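Local structure of spectinomycin phosphotransferase (Legionella pneumophila, 3I1A) at residues A[76-81]-A[98-103]; A[26-31]-A[38-43]; A[208-213]-A[229-234]; A[67-72]-A[126-131]. The protein transfers a phosphate group, probably from ATP, to the antibiotic spectinomycin and so acts as an antibiotic resistance factor. One frame throughout, in Å; residues are numbered along the deposited sequence.

Contact 1: A[76-81]-A[98-103]; sequences EIIFPI and IAYPFI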
loop_
_atom_site.group_PDB
_atom_site.type_symbol
_atom_site.label_atom_id
_atom_site.label_comp_id
_atom_site.label_asym_id
_atom_site.label_seq_id
_atom_site.Cartn_x
_atom_site.Cartn_y
_atom_site.Cartn_z
ATOM N N GLU A 76 -1.580 -16.888 -0.092
ATOM C CA GLU A 76 -2.457 -15.769 -0.427
ATOM C C GLU A 76 -1.841 -14.565 -1.111
ATOM O O GLU A 76 -2.087 -13.427 -0.715
ATOM C CB GLU A 76 -3.218 -15.316 0.834
ATOM C CG GLU A 76 -4.190 -16.371 1.418
ATOM C CD GLU A 76 -3.505 -17.501 2.172
ATOM O OE1 GLU A 76 -2.257 -17.538 2.272
ATOM O OE2 GLU A 76 -4.236 -18.365 2.697
ATOM N N ILE A 77 -1.049 -14.841 -2.145
ATOM C CA ILE A 77 -0.374 -13.828 -2.944
ATOM C C ILE A 77 -0.605 -14.168 -4.425
ATOM O O ILE A 77 -0.648 -15.350 -4.796
ATOM C CB ILE A 77 1.154 -13.883 -2.687
ATOM C CG1 ILE A 77 1.444 -13.596 -1.213
ATOM C CG2 ILE A 77 1.880 -12.918 -3.612
ATOM C CD1 ILE A 77 2.917 -13.505 -0.903
ATOM N N ILE A 78 -0.755 -13.155 -5.271
ATOM C CA ILE A 78 -0.915 -13.426 -6.691
ATOM C C ILE A 78 0.528 -13.407 -7.158
ATOM O O ILE A 78 1.098 -12.339 -7.382
ATOM C CB ILE A 78 -1.718 -12.350 -7.416
ATOM C CG1 ILE A 78 -3.160 -12.360 -6.892
ATOM C CG2 ILE A 78 -1.705 -12.633 -8.937
ATOM C CD1 ILE A 78 -3.980 -11.171 -7.348
ATOM N N PHE A 79 1.125 -14.594 -7.265
ATOM C CA PHE A 79 2.523 -14.729 -7.676
ATOM C C PHE A 79 2.720 -14.649 -9.175
ATOM O O PHE A 79 1.821 -14.975 -9.958
ATOM C CB PHE A 79 3.112 -16.076 -7.248
ATOM C CG PHE A 79 3.178 -16.275 -5.764
ATOM C CD1 PHE A 79 2.239 -17.080 -5.103
ATOM C CD2 PHE A 79 4.181 -15.665 -5.026
ATOM C CE1 PHE A 79 2.308 -17.277 -3.714
ATOM C CE2 PHE A 79 4.257 -15.850 -3.644
ATOM C CZ PHE A 79 3.312 -16.663 -2.988
ATOM N N PRO A 80 3.917 -14.210 -9.595
ATOM C CA PRO A 80 4.226 -14.111 -11.018
ATOM C C PRO A 80 4.231 -15.516 -11.588
ATOM O O PRO A 80 4.402 -16.494 -10.844
ATOM C CB PRO A 80 5.652 -13.561 -11.043
ATOM C CG PRO A 80 5.738 -12.733 -9.820
ATOM C CD PRO A 80 4.945 -13.542 -8.773
ATOM N N ILE A 81 4.038 -15.606 -12.899
ATOM C CA ILE A 81 4.116 -16.888 -13.591
ATOM C C ILE A 81 5.625 -17.203 -13.603
ATOM O O ILE A 81 6.441 -16.307 -13.823
ATOM C CB ILE A 81 3.619 -16.750 -15.058
ATOM C CG1 ILE A 81 2.133 -16.375 -15.092
ATOM C CG2 ILE A 81 3.866 -18.054 -15.829
ATOM C CD1 ILE A 81 1.237 -17.358 -14.376
ATOM N N ILE A 98 8.048 -9.276 -15.938
ATOM C CA ILE A 98 7.376 -9.951 -14.809
ATOM C C ILE A 98 6.040 -10.320 -15.380
ATOM O O ILE A 98 5.261 -9.436 -15.762
ATOM C CB ILE A 98 7.072 -9.033 -13.599
ATOM C CG1 ILE A 98 8.289 -8.190 -13.214
ATOM C CG2 ILE A 98 6.686 -9.912 -12.409
ATOM C CD1 ILE A 98 9.328 -8.931 -12.478
ATOM N N ALA A 99 5.747 -11.615 -15.447
ATOM C CA ALA A 99 4.479 -12.043 -16.021
ATOM C C ALA A 99 3.511 -12.572 -14.960
ATOM O O ALA A 99 3.914 -13.298 -14.051
ATOM C CB ALA A 99 4.743 -13.112 -17.074
ATOM N N TYR A 100 2.248 -12.161 -15.080
ATOM C CA TYR A 100 1.176 -12.588 -14.178
ATOM C C TYR A 100 -0.066 -13.011 -14.929
ATOM O O TYR A 100 -0.316 -12.583 -16.068
ATOM C CB TYR A 100 0.706 -11.460 -13.245
ATOM C CG TYR A 100 1.718 -10.921 -12.287
ATOM C CD1 TYR A 100 2.516 -9.836 -12.631
ATOM C CD2 TYR A 100 1.859 -11.472 -11.010
ATOM C CE1 TYR A 100 3.432 -9.297 -11.725
ATOM C CE2 TYR A 100 2.772 -10.952 -10.097
ATOM C CZ TYR A 100 3.552 -9.865 -10.457
ATOM O OH TYR A 100 4.445 -9.325 -9.555
ATOM N N PRO A 101 -0.880 -13.864 -14.296
ATOM C CA PRO A 101 -2.105 -14.269 -14.979
ATOM C C PRO A 101 -2.965 -12.989 -14.900
ATOM O O PRO A 101 -2.879 -12.258 -13.912
ATOM C CB PRO A 101 -2.625 -15.405 -14.092
ATOM C CG PRO A 101 -2.125 -15.027 -12.723
ATOM C CD PRO A 101 -0.712 -14.580 -13.020
ATOM N N PHE A 102 -3.743 -12.694 -15.940
ATOM C CA PHE A 102 -4.590 -11.494 -15.945
ATOM C C PHE A 102 -5.872 -11.811 -15.173
ATOM O O PHE A 102 -6.822 -12.370 -15.718
ATOM C CB PHE A 102 -4.927 -11.086 -17.386
ATOM C CG PHE A 102 -5.311 -9.640 -17.536
ATOM C CD1 PHE A 102 -5.701 -9.135 -18.773
ATOM C CD2 PHE A 102 -5.287 -8.779 -16.442
ATOM C CE1 PHE A 102 -6.064 -7.790 -18.918
ATOM C CE2 PHE A 102 -5.648 -7.432 -16.579
ATOM C CZ PHE A 102 -6.037 -6.940 -17.821
ATOM N N ILE A 103 -5.884 -11.443 -13.895
ATOM C CA ILE A 103 -7.018 -11.726 -13.016
ATOM C C ILE A 103 -7.817 -10.515 -12.547
ATOM O O ILE A 103 -7.267 -9.430 -12.333
ATOM C CB ILE A 103 -6.541 -12.488 -11.753
ATOM C CG1 ILE A 103 -5.978 -13.856 -12.148
ATOM C CG2 ILE A 103 -7.688 -12.639 -10.756
ATOM C CD1 ILE A 103 -6.976 -14.766 -12.851
HETATM O O HOH W 1 3.264 -10.861 -6.836
HETATM O O HOH W 2 7.283 -13.664 -14.244
#
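Pro80 and Tyr100 lie side by side where, in the N-terminal lobe of this kinase-like fold, the loop after helix 61-71 packs against strand 95-101. The proline ring rests over one face of the phenol, with CG 3.5 Å from Tyr100 CE2, and the compact, rigid proline suits so close a fit to that flat ring. At the ring's edge, near its plane, Ile78 O approaches Tyr100 CE2 at 3.5 Å. Ile81 lays its CD1 3.7 Å from Pro101 CD; its CG1, beside the backbone N at chi1 -64°, carries that methyl toward Pro101, which offers an apolar ring carbon. Strand 48-55 supports Tyr100 through backbone bonds to Phe50. Pro101 and Ile103, which contact AMP and ADP in complexes of this protein, lie at and just beyond the end of strand 95-101. One direct backbone bond joins the segments, Ile81 N to Ala99 O at 2.6 Å and 163°, and beside it a water accepts from Ala99 N and lies 2.8 Å from Ile81 O.

Contact 2: A[26-31]-A[38-43]; sequences AQFIQG and FAYQAD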
loop_
_atom_site.group_PDB
_atom_site.type_symbol
_atom_site.label_atom_id
_atom_site.label_comp_id
_atom_site.label_asym_id
_atom_site.label_seq_id
_atom_site.Cartn_x
_atom_site.Cartn_y
_atom_site.Cartn_z
ATOM N N ALA A 26 -1.000 -9.144 -28.144
ATOM C CA ALA A 26 -0.449 -8.372 -27.034
ATOM C C ALA A 26 -0.748 -6.895 -27.258
ATOM O O ALA A 26 -0.613 -6.384 -28.363
ATOM C CB ALA A 26 1.052 -8.592 -26.926
ATOM N N GLN A 27 -1.141 -6.205 -26.198
ATOM C CA GLN A 27 -1.491 -4.804 -26.319
ATOM C C GLN A 27 -1.022 -3.987 -25.116
ATOM O O GLN A 27 -1.162 -4.416 -23.970
ATOM C CB GLN A 27 -3.012 -4.703 -26.480
ATOM C CG GLN A 27 -3.552 -3.310 -26.666
ATOM C CD GLN A 27 -5.056 -3.312 -26.856
ATOM O OE1 GLN A 27 -5.580 -3.973 -27.759
ATOM N NE2 GLN A 27 -5.762 -2.568 -26.009
ATOM N N PHE A 28 -0.460 -2.811 -25.382
ATOM C CA PHE A 28 0.013 -1.940 -24.306
ATOM C C PHE A 28 -1.182 -1.429 -23.522
ATOM O O PHE A 28 -2.195 -1.072 -24.115
ATOM C CB PHE A 28 0.782 -0.751 -24.882
ATOM C CG PHE A 28 1.206 0.265 -23.849
ATOM C CD1 PHE A 28 1.973 -0.111 -22.751
ATOM C CD2 PHE A 28 0.851 1.608 -23.991
ATOM C CE1 PHE A 28 2.388 0.833 -21.803
ATOM C CE2 PHE A 28 1.261 2.561 -23.050
ATOM C CZ PHE A 28 2.035 2.165 -21.951
ATOM N N ILE A 29 -1.060 -1.403 -22.195
ATOM C CA ILE A 29 -2.125 -0.925 -21.313
ATOM C C ILE A 29 -1.770 0.485 -20.850
ATOM O O ILE A 29 -0.855 0.666 -20.048
ATOM C CB ILE A 29 -2.269 -1.810 -20.055
ATOM C CG1 ILE A 29 -2.613 -3.244 -20.451
ATOM C CG2 ILE A 29 -3.343 -1.236 -19.137
ATOM C CD1 ILE A 29 -2.701 -4.179 -19.279
ATOM N N GLN A 30 -2.502 1.477 -21.348
ATOM C CA GLN A 30 -2.231 2.868 -20.999
ATOM C C GLN A 30 -2.427 3.218 -19.530
ATOM O O GLN A 30 -3.377 2.765 -18.891
ATOM C CB GLN A 30 -3.095 3.805 -21.842
ATOM C CG GLN A 30 -2.700 5.257 -21.678
ATOM C CD GLN A 30 -1.258 5.496 -22.069
ATOM O OE1 GLN A 30 -0.900 5.418 -23.245
ATOM N NE2 GLN A 30 -0.416 5.775 -21.080
ATOM N N GLY A 31 -1.513 4.033 -19.011
ATOM C CA GLY A 31 -1.579 4.476 -17.629
ATOM C C GLY A 31 -1.757 3.398 -16.574
ATOM O O GLY A 31 -1.882 3.707 -15.387
ATOM N N PHE A 38 5.852 -0.547 -17.433
ATOM C CA PHE A 38 4.999 -0.564 -18.606
ATOM C C PHE A 38 4.191 -1.854 -18.534
ATOM O O PHE A 38 4.759 -2.945 -18.425
ATOM C CB PHE A 38 5.859 -0.516 -19.869
ATOM C CG PHE A 38 6.837 0.621 -19.881
ATOM C CD1 PHE A 38 8.036 0.525 -19.187
ATOM C CD2 PHE A 38 6.542 1.806 -20.556
ATOM C CE1 PHE A 38 8.930 1.586 -19.163
ATOM C CE2 PHE A 38 7.429 2.875 -20.538
ATOM C CZ PHE A 38 8.624 2.765 -19.840
ATOM N N ALA A 39 2.866 -1.726 -18.566
ATOM C CA ALA A 39 1.989 -2.889 -18.470
ATOM C C ALA A 39 1.391 -3.241 -19.819
ATOM O O ALA A 39 1.100 -2.361 -20.643
ATOM C CB ALA A 39 0.882 -2.630 -17.443
ATOM N N TYR A 40 1.214 -4.541 -20.037
ATOM C CA TYR A 40 0.674 -5.049 -21.285
ATOM C C TYR A 40 -0.278 -6.192 -21.018
ATOM O O TYR A 40 -0.133 -6.902 -20.014
ATOM C CB TYR A 40 1.799 -5.612 -22.171
ATOM C CG TYR A 40 2.888 -4.656 -22.595
ATOM C CD1 TYR A 40 3.932 -4.326 -21.734
ATOM C CD2 TYR A 40 2.870 -4.083 -23.875
ATOM C CE1 TYR A 40 4.935 -3.443 -22.131
ATOM C CE2 TYR A 40 3.859 -3.206 -24.282
ATOM C CZ TYR A 40 4.889 -2.886 -23.403
ATOM O OH TYR A 40 5.852 -1.997 -23.795
ATOM N N GLN A 41 -1.247 -6.374 -21.916
ATOM C CA GLN A 41 -2.167 -7.505 -21.816
ATOM C C GLN A 41 -1.762 -8.432 -22.954
ATOM O O GLN A 41 -1.757 -8.025 -24.123
ATOM C CB GLN A 41 -3.634 -7.095 -22.007
ATOM C CG GLN A 41 -4.585 -8.312 -21.984
ATOM C CD GLN A 41 -6.023 -7.961 -22.344
ATOM O OE1 GLN A 41 -6.636 -7.100 -21.718
ATOM N NE2 GLN A 41 -6.567 -8.639 -23.357
ATOM N N ALA A 42 -1.398 -9.665 -22.615
ATOM C CA ALA A 42 -0.991 -10.642 -23.617
ATOM C C ALA A 42 -1.877 -11.875 -23.442
ATOM O O ALA A 42 -1.920 -12.469 -22.367
ATOM C CB ALA A 42 0.482 -11.001 -23.432
ATOM N N ASP A 43 -2.568 -12.259 -24.505
ATOM C CA ASP A 43 -3.489 -13.395 -24.446
ATOM C C ASP A 43 -3.054 -14.654 -25.179
ATOM O O ASP A 43 -2.585 -14.591 -26.320
ATOM C CB ASP A 43 -4.848 -12.968 -25.005
ATOM C CG ASP A 43 -5.377 -11.717 -24.352
ATOM O OD1 ASP A 43 -5.683 -11.763 -23.145
ATOM O OD2 ASP A 43 -5.477 -10.688 -25.047
HETATM O O HOH W 3 1.588 0.774 -18.644
#
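Phe28 swings its ring away from its own backbone N (chi1 175°), whereas Tyr40 holds its ring beside the N (chi1 -61°), and in this non-hydrogen-bonded pair the two rings meet on one face of the sheet. They cross at 59° between planes: Phe28 CD1 sits 3.9 Å from Tyr40 CE2, over a face of the phenol near its rim. Broad rings suit this face, where Tyr40 also packs on Leu11 and Leu53. Phe28 CD1 also comes within 3.2 Å of Ala39 O. On the other face, Ile29 runs its CD1 over the backbone, 3.6 Å from Tyr40 C, and small Ala39 lets the branched residue lie close; both touch Phe50 of the nucleotide site. Gln27 and Gln41 exchange two backbone bonds, each 2.8 Å. Past Ile29 the strands part, and a water joins Ile29 O to Ala39 N, 2.8 Å from each. This is the first beta hairpin of the N-terminal lobe, whose turn probably corresponds to the glycine-rich loop of protein kinases.

Contact 3: A[208-213]-A[229-234]; sequences LCHSDI and IDWDEP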
loop_
_atom_site.group_PDB
_atom_site.type_symbol
_atom_site.label_atom_id
_atom_site.label_comp_id
_atom_site.label_asym_id
_atom_site.label_seq_id
_atom_site.Cartn_x
_atom_site.Cartn_y
_atom_site.Cartn_z
ATOM N N LEU A 208 8.698 -8.357 9.244
ATOM C CA LEU A 208 8.424 -8.006 7.857
ATOM C C LEU A 208 6.971 -7.524 7.816
ATOM O O LEU A 208 6.054 -8.271 8.198
ATOM C CB LEU A 208 8.604 -9.237 6.974
ATOM C CG LEU A 208 8.145 -9.125 5.516
ATOM C CD1 LEU A 208 8.981 -8.033 4.794
ATOM C CD2 LEU A 208 8.324 -10.507 4.844
ATOM N N CYS A 209 6.769 -6.293 7.347
ATOM C CA CYS A 209 5.447 -5.662 7.269
ATOM C C CYS A 209 5.089 -5.260 5.865
ATOM O O CYS A 209 5.954 -4.883 5.085
ATOM C CB CYS A 209 5.392 -4.382 8.109
ATOM S SG CYS A 209 5.431 -4.668 9.868
ATOM N N HIS A 210 3.806 -5.359 5.546
ATOM C CA HIS A 210 3.331 -4.911 4.246
ATOM C C HIS A 210 3.464 -3.371 4.209
ATOM O O HIS A 210 3.954 -2.802 3.227
ATOM C CB HIS A 210 1.880 -5.343 4.070
ATOM C CG HIS A 210 1.272 -4.876 2.791
ATOM N ND1 HIS A 210 0.820 -3.585 2.609
ATOM C CD2 HIS A 210 0.992 -5.543 1.648
ATOM C CE1 HIS A 210 0.274 -3.484 1.409
ATOM N NE2 HIS A 210 0.365 -4.660 0.807
ATOM N N SER A 211 3.020 -2.722 5.282
ATOM C CA SER A 211 3.069 -1.259 5.507
ATOM C C SER A 211 1.874 -0.408 5.056
ATOM O O SER A 211 1.731 0.752 5.483
ATOM C CB SER A 211 4.385 -0.651 4.967
ATOM O OG SER A 211 4.316 -0.240 3.595
ATOM N N ASP A 212 0.986 -0.978 4.245
ATOM C CA ASP A 212 -0.146 -0.208 3.753
ATOM C C ASP A 212 -1.271 -1.184 3.437
ATOM O O ASP A 212 -1.905 -1.133 2.367
ATOM C CB ASP A 212 0.298 0.553 2.493
ATOM C CG ASP A 212 -0.643 1.664 2.115
ATOM O OD1 ASP A 212 -1.381 2.155 2.989
ATOM O OD2 ASP A 212 -0.633 2.058 0.925
ATOM N N ILE A 213 -1.545 -2.053 4.403
ATOM C CA ILE A 213 -2.537 -3.082 4.188
ATOM C C ILE A 213 -3.959 -2.713 4.563
ATOM O O ILE A 213 -4.503 -3.167 5.570
ATOM C CB ILE A 213 -2.042 -4.431 4.846
ATOM C CG1 ILE A 213 -3.008 -5.563 4.526
ATOM C CG2 ILE A 213 -1.806 -4.259 6.349
ATOM C CD1 ILE A 213 -3.268 -5.713 3.021
ATOM N N ILE A 229 -2.262 -7.737 -1.992
ATOM C CA ILE A 229 -1.530 -7.140 -3.106
ATOM C C ILE A 229 -0.750 -5.893 -2.717
ATOM O O ILE A 229 -0.819 -5.430 -1.577
ATOM C CB ILE A 229 -2.475 -6.780 -4.303
ATOM C CG1 ILE A 229 -3.551 -5.777 -3.868
ATOM C CG2 ILE A 229 -3.125 -8.080 -4.837
ATOM C CD1 ILE A 229 -4.286 -5.147 -5.043
ATOM N N ASP A 230 0.016 -5.403 -3.692
ATOM C CA ASP A 230 0.888 -4.232 -3.607
ATOM C C ASP A 230 2.049 -4.436 -2.654
ATOM O O ASP A 230 2.093 -3.874 -1.560
ATOM C CB ASP A 230 0.135 -2.978 -3.200
ATOM C CG ASP A 230 1.024 -1.732 -3.277
ATOM O OD1 ASP A 230 2.254 -1.876 -3.465
ATOM O OD2 ASP A 230 0.500 -0.618 -3.134
ATOM N N TRP A 231 3.006 -5.226 -3.102
ATOM C CA TRP A 231 4.189 -5.540 -2.328
ATOM C C TRP A 231 5.371 -4.704 -2.796
ATOM O O TRP A 231 6.523 -5.134 -2.703
ATOM C CB TRP A 231 4.489 -7.035 -2.475
ATOM C CG TRP A 231 3.547 -7.857 -1.677
ATOM C CD1 TRP A 231 2.405 -8.500 -2.106
ATOM C CD2 TRP A 231 3.617 -8.057 -0.268
ATOM N NE1 TRP A 231 1.768 -9.080 -1.029
ATOM C CE2 TRP A 231 2.495 -8.820 0.107
ATOM C CE3 TRP A 231 4.526 -7.655 0.720
ATOM C CZ2 TRP A 231 2.259 -9.189 1.428
ATOM C CZ3 TRP A 231 4.289 -8.017 2.031
ATOM C CH2 TRP A 231 3.166 -8.778 2.375
ATOM N N ASP A 232 5.081 -3.492 -3.275
ATOM C CA ASP A 232 6.135 -2.602 -3.790
ATOM C C ASP A 232 7.021 -1.967 -2.730
ATOM O O ASP A 232 8.188 -1.716 -2.973
ATOM C CB ASP A 232 5.535 -1.485 -4.656
ATOM C CG ASP A 232 5.084 -1.980 -6.012
ATOM O OD1 ASP A 232 5.572 -3.053 -6.430
ATOM O OD2 ASP A 232 4.253 -1.299 -6.663
ATOM N N GLU A 233 6.478 -1.710 -1.551
ATOM C CA GLU A 233 7.286 -1.081 -0.518
ATOM C C GLU A 233 7.148 -1.699 0.872
ATOM O O GLU A 233 6.705 -1.026 1.798
ATOM C CB GLU A 233 6.935 0.409 -0.454
ATOM C CG GLU A 233 7.139 1.144 -1.760
ATOM C CD GLU A 233 8.478 1.847 -1.822
ATOM O OE1 GLU A 233 9.519 1.157 -1.698
ATOM O OE2 GLU A 233 8.490 3.090 -1.987
ATOM N N PRO A 234 7.501 -2.985 1.027
ATOM C CA PRO A 234 7.400 -3.631 2.343
ATOM C C PRO A 234 8.479 -3.003 3.231
ATOM O O PRO A 234 9.258 -2.182 2.757
ATOM C CB PRO A 234 7.671 -5.103 2.033
ATOM C CG PRO A 234 8.631 -5.040 0.863
ATOM C CD PRO A 234 8.037 -3.914 0.018
HETATM O O HOH W 4 4.030 -3.232 0.355
#
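His210 is gripped by hydrogen bonds at both ring nitrogens. NE2 donates to Ile229 O at 2.8 Å and 168°, with the oxygen in the ring plane, while ND1 accepts from Asp212 N at 3.1 Å; together they fix the imidazole's rotation, and histidine suits the place because one nitrogen can donate while the other accepts. Ser211 OG lies 3.1 Å from Glu233 O, although its proton has another acceptor within reach. Within 229-234, Asp230 OD1 receives Asp232 N, an Asx turn; Asp230 binds magnesium in another structure of this protein.

The aromatic contact is edge-to-face: the CD2 edge of His210 points at the six-membered ring of Trp231, planes 73° apart and His210 CD2 3.9 Å from Trp231 CZ2. Trp231 NE1 is tied to Ile228 O. One water above the imidazole centre donates to His210 O (2.9 Å) and Asp230 O (2.8 Å). Apolar packing adds Leu208 CD1 against Pro234 CB.

His210, Asp212 and Asn217 match the His-x-Asp-x-x-x-x-Asn signature of kinase-like phosphotransferases. This links strand 207-209 to the loop between strands 226-228 and 235-237, with helix 61-71 against Trp231 and Pro234, and helix 240-243 beside Cys209 and Ser211.

Contact 4: A[67-72]-A[126-131]; sequences RLLHDS and RQIHET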
loop_
_atom_site.group_PDB
_atom_site.type_symbol
_atom_site.label_atom_id
_atom_site.label_comp_id
_atom_site.label_asym_id
_atom_site.label_seq_id
_atom_site.Cartn_x
_atom_site.Cartn_y
_atom_site.Cartn_z
ATOM N N ARG A 67 9.466 -13.521 -3.613
ATOM C CA ARG A 67 10.139 -14.821 -3.661
ATOM C C ARG A 67 10.257 -15.413 -2.256
ATOM O O ARG A 67 9.975 -16.596 -2.039
ATOM C CB ARG A 67 11.536 -14.698 -4.281
ATOM C CG ARG A 67 12.250 -16.037 -4.337
ATOM C CD ARG A 67 13.729 -15.902 -4.109
ATOM N NE ARG A 67 14.114 -16.022 -2.702
ATOM C CZ ARG A 67 14.374 -14.998 -1.887
ATOM N NH1 ARG A 67 14.289 -13.742 -2.325
ATOM N NH2 ARG A 67 14.746 -15.238 -0.633
ATOM N N LEU A 68 10.648 -14.595 -1.281
ATOM C CA LEU A 68 10.775 -15.096 0.087
ATOM C C LEU A 68 9.435 -15.643 0.590
ATOM O O LEU A 68 9.393 -16.721 1.172
ATOM C CB LEU A 68 11.278 -13.981 1.015
ATOM C CG LEU A 68 11.325 -14.282 2.515
ATOM C CD1 LEU A 68 12.272 -15.414 2.806
ATOM C CD2 LEU A 68 11.765 -13.031 3.256
ATOM N N LEU A 69 8.342 -14.916 0.355
ATOM C CA LEU A 69 7.029 -15.397 0.794
ATOM C C LEU A 69 6.645 -16.670 0.019
ATOM O O LEU A 69 6.074 -17.604 0.582
ATOM C CB LEU A 69 5.962 -14.301 0.592
ATOM C CG LEU A 69 6.234 -13.028 1.409
ATOM C CD1 LEU A 69 5.215 -11.948 1.069
ATOM C CD2 LEU A 69 6.242 -13.340 2.904
ATOM N N HIS A 70 6.964 -16.692 -1.274
ATOM C CA HIS A 70 6.650 -17.842 -2.115
ATOM C C HIS A 70 7.315 -19.098 -1.563
ATOM O O HIS A 70 6.647 -20.114 -1.333
ATOM C CB HIS A 70 7.107 -17.564 -3.552
ATOM C CG HIS A 70 6.920 -18.717 -4.493
ATOM N ND1 HIS A 70 7.867 -19.705 -4.659
ATOM C CD2 HIS A 70 5.894 -19.039 -5.313
ATOM C CE1 HIS A 70 7.429 -20.589 -5.539
ATOM N NE2 HIS A 70 6.233 -20.206 -5.952
ATOM N N ASP A 71 8.626 -19.018 -1.345
ATOM C CA ASP A 71 9.393 -20.164 -0.829
ATOM C C ASP A 71 9.033 -20.495 0.607
ATOM O O ASP A 71 9.210 -21.633 1.053
ATOM C CB ASP A 71 10.905 -19.901 -0.923
ATOM C CG ASP A 71 11.412 -19.899 -2.355
ATOM O OD1 ASP A 71 10.607 -20.098 -3.292
ATOM O OD2 ASP A 71 12.628 -19.695 -2.556
ATOM N N SER A 72 8.514 -19.499 1.321
ATOM C CA SER A 72 8.123 -19.647 2.718
ATOM C C SER A 72 6.754 -20.313 2.836
ATOM O O SER A 72 6.292 -20.614 3.937
ATOM C CB SER A 72 8.087 -18.271 3.388
ATOM O OG SER A 72 7.974 -18.380 4.795
ATOM N N ARG A 126 -0.278 -13.034 10.125
ATOM C CA ARG A 126 0.589 -13.547 11.190
ATOM C C ARG A 126 1.743 -14.335 10.550
ATOM O O ARG A 126 2.890 -14.277 11.010
ATOM C CB ARG A 126 -0.212 -14.445 12.149
ATOM C CG ARG A 126 0.619 -15.059 13.305
ATOM C CD ARG A 126 1.124 -13.994 14.270
ATOM N NE ARG A 126 1.974 -14.561 15.327
ATOM C CZ ARG A 126 1.524 -15.274 16.362
ATOM N NH1 ARG A 126 0.226 -15.521 16.509
ATOM N NH2 ARG A 126 2.381 -15.754 17.264
ATOM N N GLN A 127 1.440 -15.080 9.487
ATOM C CA GLN A 127 2.458 -15.856 8.774
ATOM C C GLN A 127 3.552 -14.941 8.250
ATOM O O GLN A 127 4.740 -15.261 8.316
ATOM C CB GLN A 127 1.860 -16.582 7.566
ATOM C CG GLN A 127 1.287 -17.961 7.826
ATOM C CD GLN A 127 1.030 -18.688 6.515
ATOM O OE1 GLN A 127 0.116 -18.340 5.785
ATOM N NE2 GLN A 127 1.856 -19.680 6.205
ATOM N N ILE A 128 3.131 -13.812 7.701
ATOM C CA ILE A 128 4.058 -12.839 7.142
ATOM C C ILE A 128 4.914 -12.260 8.258
ATOM O O ILE A 128 6.146 -12.219 8.154
ATOM C CB ILE A 128 3.282 -11.708 6.389
ATOM C CG1 ILE A 128 2.656 -12.268 5.107
ATOM C CG2 ILE A 128 4.234 -10.547 6.043
ATOM C CD1 ILE A 128 1.481 -11.425 4.577
ATOM N N HIS A 129 4.283 -11.835 9.342
ATOM C CA HIS A 129 5.039 -11.252 10.440
ATOM C C HIS A 129 6.010 -12.233 11.090
ATOM O O HIS A 129 6.999 -11.817 11.671
ATOM C CB HIS A 129 4.088 -10.699 11.511
ATOM C CG HIS A 129 3.274 -9.537 11.035
ATOM N ND1 HIS A 129 2.214 -9.023 11.745
ATOM C CD2 HIS A 129 3.402 -8.760 9.934
ATOM C CE1 HIS A 129 1.723 -7.974 11.103
ATOM N NE2 HIS A 129 2.428 -7.794 9.999
ATOM N N GLU A 130 5.741 -13.526 11.000
ATOM C CA GLU A 130 6.651 -14.476 11.614
ATOM C C GLU A 130 7.711 -14.991 10.658
ATOM O O GLU A 130 8.578 -15.776 11.061
ATOM C CB GLU A 130 5.873 -15.660 12.191
ATOM C CG GLU A 130 4.918 -15.259 13.297
ATOM C CD GLU A 130 4.558 -16.414 14.198
ATOM O OE1 GLU A 130 4.271 -17.501 13.672
ATOM O OE2 GLU A 130 4.555 -16.231 15.430
ATOM N N THR A 131 7.656 -14.550 9.404
ATOM C CA THR A 131 8.600 -15.006 8.403
ATOM C C THR A 131 10.027 -14.559 8.708
ATOM O O THR A 131 10.279 -13.379 8.924
ATOM C CB THR A 131 8.177 -14.528 7.001
ATOM O OG1 THR A 131 6.952 -15.177 6.641
ATOM C CG2 THR A 131 9.226 -14.912 5.957
#
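Thr131 OG1 donates to Gln127 O at 2.8 Å, bonding back to a carbonyl of the helix it follows; threonine suits the place because its hydroxyl serves that helix while its methyl faces the neighbouring one. Chi1 of -66° divides the work, putting OG1 beside the backbone N and CG2 opposite it, directed at helix 61-71. There Thr131 CG2 meets Leu68 tip to tip, 4.1 Å from CG. On the inner side Leu69 sends CD2 to within 4.3 Å of Ile128 CG1, and behind this pair Leu69 also touches Ile77 and Leu208, while Ile128 packs on Trp231. The backbones stay well separated, the CA atoms of Leu69 and Ile128 being 7.5 Å apart, so side chains alone bridge the gap. The contact is plain helix-end packing: the C-terminal ends of helix 61-71, which probably corresponds to helix C in the N-terminal lobe of kinases, and of helix 115-129, probably in the C-terminal lobe, meet between the two lobes.

Contacts 1 and 2 share the five-stranded sheet, their centres about 15 Å apart, and both approach the AMP and ADP site, contact 1 through Pro101 and Ile103 and contact 2 through Ala39 against Phe50. Contact 3 brings in Asp230, a magnesium ligand in another structure; this model holds neither nucleotide nor metal. Its centre lies about 16 Å from that of contact 1, yet the two touch, Ile229 CG2 to Ile78 CD1 at 4.1 Å. MES, probably from the crystallisation liquor, lies about 4 Å from the side chain of Ile78 and 3 Å from that of Trp231. Contact 4 packs against contact 3, with Trp231 CH2 3.8 Å from Ile128 CD1, but its centre is about 30 Å from that of contact 2.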